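PDB 2QL8: putative redox protein from Lactobacillus casei, which is probably a redox protein of the OsmC/Ohr family, whose members commonly reduce peroxides. Local coordinates for residues V81-I86 / F94-Q99. Residues are numbered along the deposited sequence; the frame is centred on the assembly and turned at random. Where two conformers were deposited one is given.
Sequences VKVAFI and FLVHAQ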
loop_
_atom_site.group_PDB
_atom_site.type_symbol
_atom_site.label_atom_id
_atom_site.label_comp_id
_atom_site.label_asym_id
_atom_site.label_seq_id
_atom_site.Cartn_x
_atom_site.Cartn_y
_atom_site.Cartn_z
ATOM N N VAL A 81 -5.000 6.198 -9.217
ATOM C CA VAL A 81 -5.687 5.697 -8.049
ATOM C C VAL A 81 -5.968 6.884 -7.139
ATOM O O VAL A 81 -5.047 7.624 -6.773
ATOM C CB VAL A 81 -4.845 4.605 -7.307
ATOM C CG1 VAL A 81 -5.479 4.227 -5.964
ATOM C CG2 VAL A 81 -4.632 3.375 -8.225
ATOM N N LYS A 82 -7.231 6.984 -6.735
ATOM C CA LYS A 82 -7.625 7.974 -5.725
ATOM C C LYS A 82 -7.847 7.257 -4.403
ATOM O O LYS A 82 -8.442 6.187 -4.355
ATOM C CB LYS A 82 -8.893 8.719 -6.164
ATOM C CG LYS A 82 -9.287 9.905 -5.263
ATOM C CD LYS A 82 -10.539 10.570 -5.824
ATOM C CE LYS A 82 -10.972 11.796 -5.021
ATOM N NZ LYS A 82 -11.979 12.588 -5.817
ATOM N N VAL A 83 -7.324 7.851 -3.324
ATOM C CA VAL A 83 -7.509 7.291 -1.985
ATOM C C VAL A 83 -8.108 8.400 -1.109
ATOM O O VAL A 83 -7.594 9.527 -1.105
ATOM C CB VAL A 83 -6.175 6.782 -1.360
ATOM C CG1 VAL A 83 -6.409 6.185 0.044
ATOM C CG2 VAL A 83 -5.514 5.757 -2.299
ATOM N N ALA A 84 -9.180 8.050 -0.406
ATOM C CA ALA A 84 -9.859 8.935 0.539
ATOM C C ALA A 84 -9.685 8.416 1.978
ATOM O O ALA A 84 -9.730 7.218 2.224
ATOM C CB ALA A 84 -11.344 9.047 0.189
ATOM N N PHE A 85 -9.521 9.368 2.908
ATOM C CA PHE A 85 -9.476 9.129 4.339
ATOM C C PHE A 85 -10.839 9.596 4.867
ATOM O O PHE A 85 -11.239 10.752 4.606
ATOM C CB PHE A 85 -8.333 9.976 4.917
ATOM C CG PHE A 85 -8.150 9.914 6.442
ATOM C CD1 PHE A 85 -8.237 8.768 7.160
ATOM C CD2 PHE A 85 -7.862 11.095 7.132
ATOM C CE1 PHE A 85 -7.982 8.743 8.534
ATOM C CE2 PHE A 85 -7.627 11.073 8.489
ATOM C CZ PHE A 85 -7.720 9.906 9.188
ATOM N N ILE A 86 -11.536 8.719 5.567
ATOM C CA ILE A 86 -12.869 8.969 6.091
ATOM C C ILE A 86 -12.999 8.523 7.553
ATOM O O ILE A 86 -12.211 7.721 8.075
ATOM C CB ILE A 86 -13.969 8.260 5.243
ATOM C CG1 ILE A 86 -13.934 6.730 5.379
ATOM C CG2 ILE A 86 -13.849 8.688 3.754
ATOM C CD1 ILE A 86 -15.089 6.000 4.723
ATOM N N PHE A 94 -9.912 3.948 4.853
ATOM C CA PHE A 94 -9.532 4.441 3.542
ATOM C C PHE A 94 -10.492 3.858 2.496
ATOM O O PHE A 94 -10.901 2.679 2.578
ATOM C CB PHE A 94 -8.115 4.022 3.147
ATOM C CG PHE A 94 -7.005 4.649 3.934
ATOM C CD1 PHE A 94 -7.206 5.640 4.902
ATOM C CD2 PHE A 94 -5.714 4.227 3.713
ATOM C CE1 PHE A 94 -6.142 6.168 5.583
ATOM C CE2 PHE A 94 -4.645 4.752 4.447
ATOM C CZ PHE A 94 -4.890 5.712 5.390
ATOM N N LEU A 95 -10.811 4.689 1.504
ATOM C CA LEU A 95 -11.501 4.247 0.278
ATOM C C LEU A 95 -10.518 4.346 -0.868
ATOM O O LEU A 95 -9.699 5.255 -0.910
ATOM C CB LEU A 95 -12.707 5.148 -0.042
ATOM C CG LEU A 95 -13.767 5.291 1.063
ATOM C CD1 LEU A 95 -14.777 6.373 0.601
ATOM C CD2 LEU A 95 -14.466 4.003 1.465
ATOM N N VAL A 96 -10.596 3.394 -1.803
ATOM C CA VAL A 96 -9.657 3.326 -2.906
ATOM C C VAL A 96 -10.424 3.145 -4.232
ATOM O O VAL A 96 -11.304 2.269 -4.350
ATOM C CB VAL A 96 -8.705 2.114 -2.745
ATOM C CG1 VAL A 96 -7.708 2.046 -3.932
ATOM C CG2 VAL A 96 -7.987 2.148 -1.351
ATOM N N HIS A 97 -10.133 4.017 -5.182
ATOM C CA HIS A 97 -10.781 3.959 -6.501
ATOM C C HIS A 97 -9.732 4.039 -7.604
ATOM O O HIS A 97 -9.000 5.045 -7.693
ATOM C CB HIS A 97 -11.806 5.091 -6.676
ATOM C CG HIS A 97 -12.521 4.994 -7.987
ATOM N ND1 HIS A 97 -13.423 3.986 -8.261
ATOM C CD2 HIS A 97 -12.448 5.765 -9.098
ATOM C CE1 HIS A 97 -13.889 4.156 -9.493
ATOM N NE2 HIS A 97 -13.299 5.212 -10.023
ATOM N N ALA A 98 -9.643 2.983 -8.438
ATOM C CA ALA A 98 -8.658 2.957 -9.504
ATOM C C ALA A 98 -9.363 3.246 -10.847
ATOM O O ALA A 98 -10.489 2.794 -11.082
ATOM C CB ALA A 98 -7.957 1.584 -9.573
ATOM N N GLN A 99 -8.655 3.979 -11.696
ATOM C CA GLN A 99 -9.092 4.259 -13.062
ATOM C C GLN A 99 -8.012 3.781 -14.006
ATOM O O GLN A 99 -6.834 4.118 -13.852
ATOM C CB GLN A 99 -9.347 5.764 -13.236
ATOM C CG GLN A 99 -10.556 6.251 -12.473
ATOM C CD GLN A 99 -10.779 7.717 -12.664
ATOM O OE1 GLN A 99 -9.824 8.472 -12.790
ATOM N NE2 GLN A 99 -12.032 8.118 -12.722
#
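Lys-82 and His-97 form one antiparallel hydrogen-bonded pair, Ala-84 and Leu-95 the next, and these four residues lace residues 81-86 to 94-99. Lys-82 N reaches His-97 O at 2.8 Å, nearly straight at 170°, and His-97 N returns the bond to Lys-82 O. Ala-84 and Leu-95 repeat the exchange. Each of the four carbonyl oxygens also takes a CA-H contact, the shortest from Phe-94 CA to Ala-84 O at 3.1 Å, so every one is approached twice from the opposite strand.

Val-81, Val-83, Phe-85, Phe-94, Val-96 and Ala-98 share one face of the sheet. The two phenyl rings meet obliquely: Phe-85 CD1 comes in at the edge of the Phe-94 ring, in its plane, 3.7 Å from Phe-94 CE1. Phe-94 turns CG to the side of its backbone N (chi1 -68°), while Phe-85 holds CG anti to its own (177°), which sets Phe-85 CD1 against that edge. Further along, Val-81 CG1 touches Val-96 CG1 at 3.7 Å, a diagonal contact, and Val-81 CG2 meets Ala-98 CB. On the other face the side chains of Ile-86 and Leu-95 cross at about a right angle, with Ile-86 CD1 3.9 Å from Leu-95 CD2. The His-97 imidazole is fixed at both nitrogens, by Thr-134 and Glu-136.

Together the segments form the middle of the hairpin of strands 77-88 and 91-102. The aromatic and valine face packs on helix 48-70, strand 133-137 runs parallel along 91-102, and on its outer side 81-85 pairs antiparallel with a strand of the second subunit, continuing the sheet across the dimer.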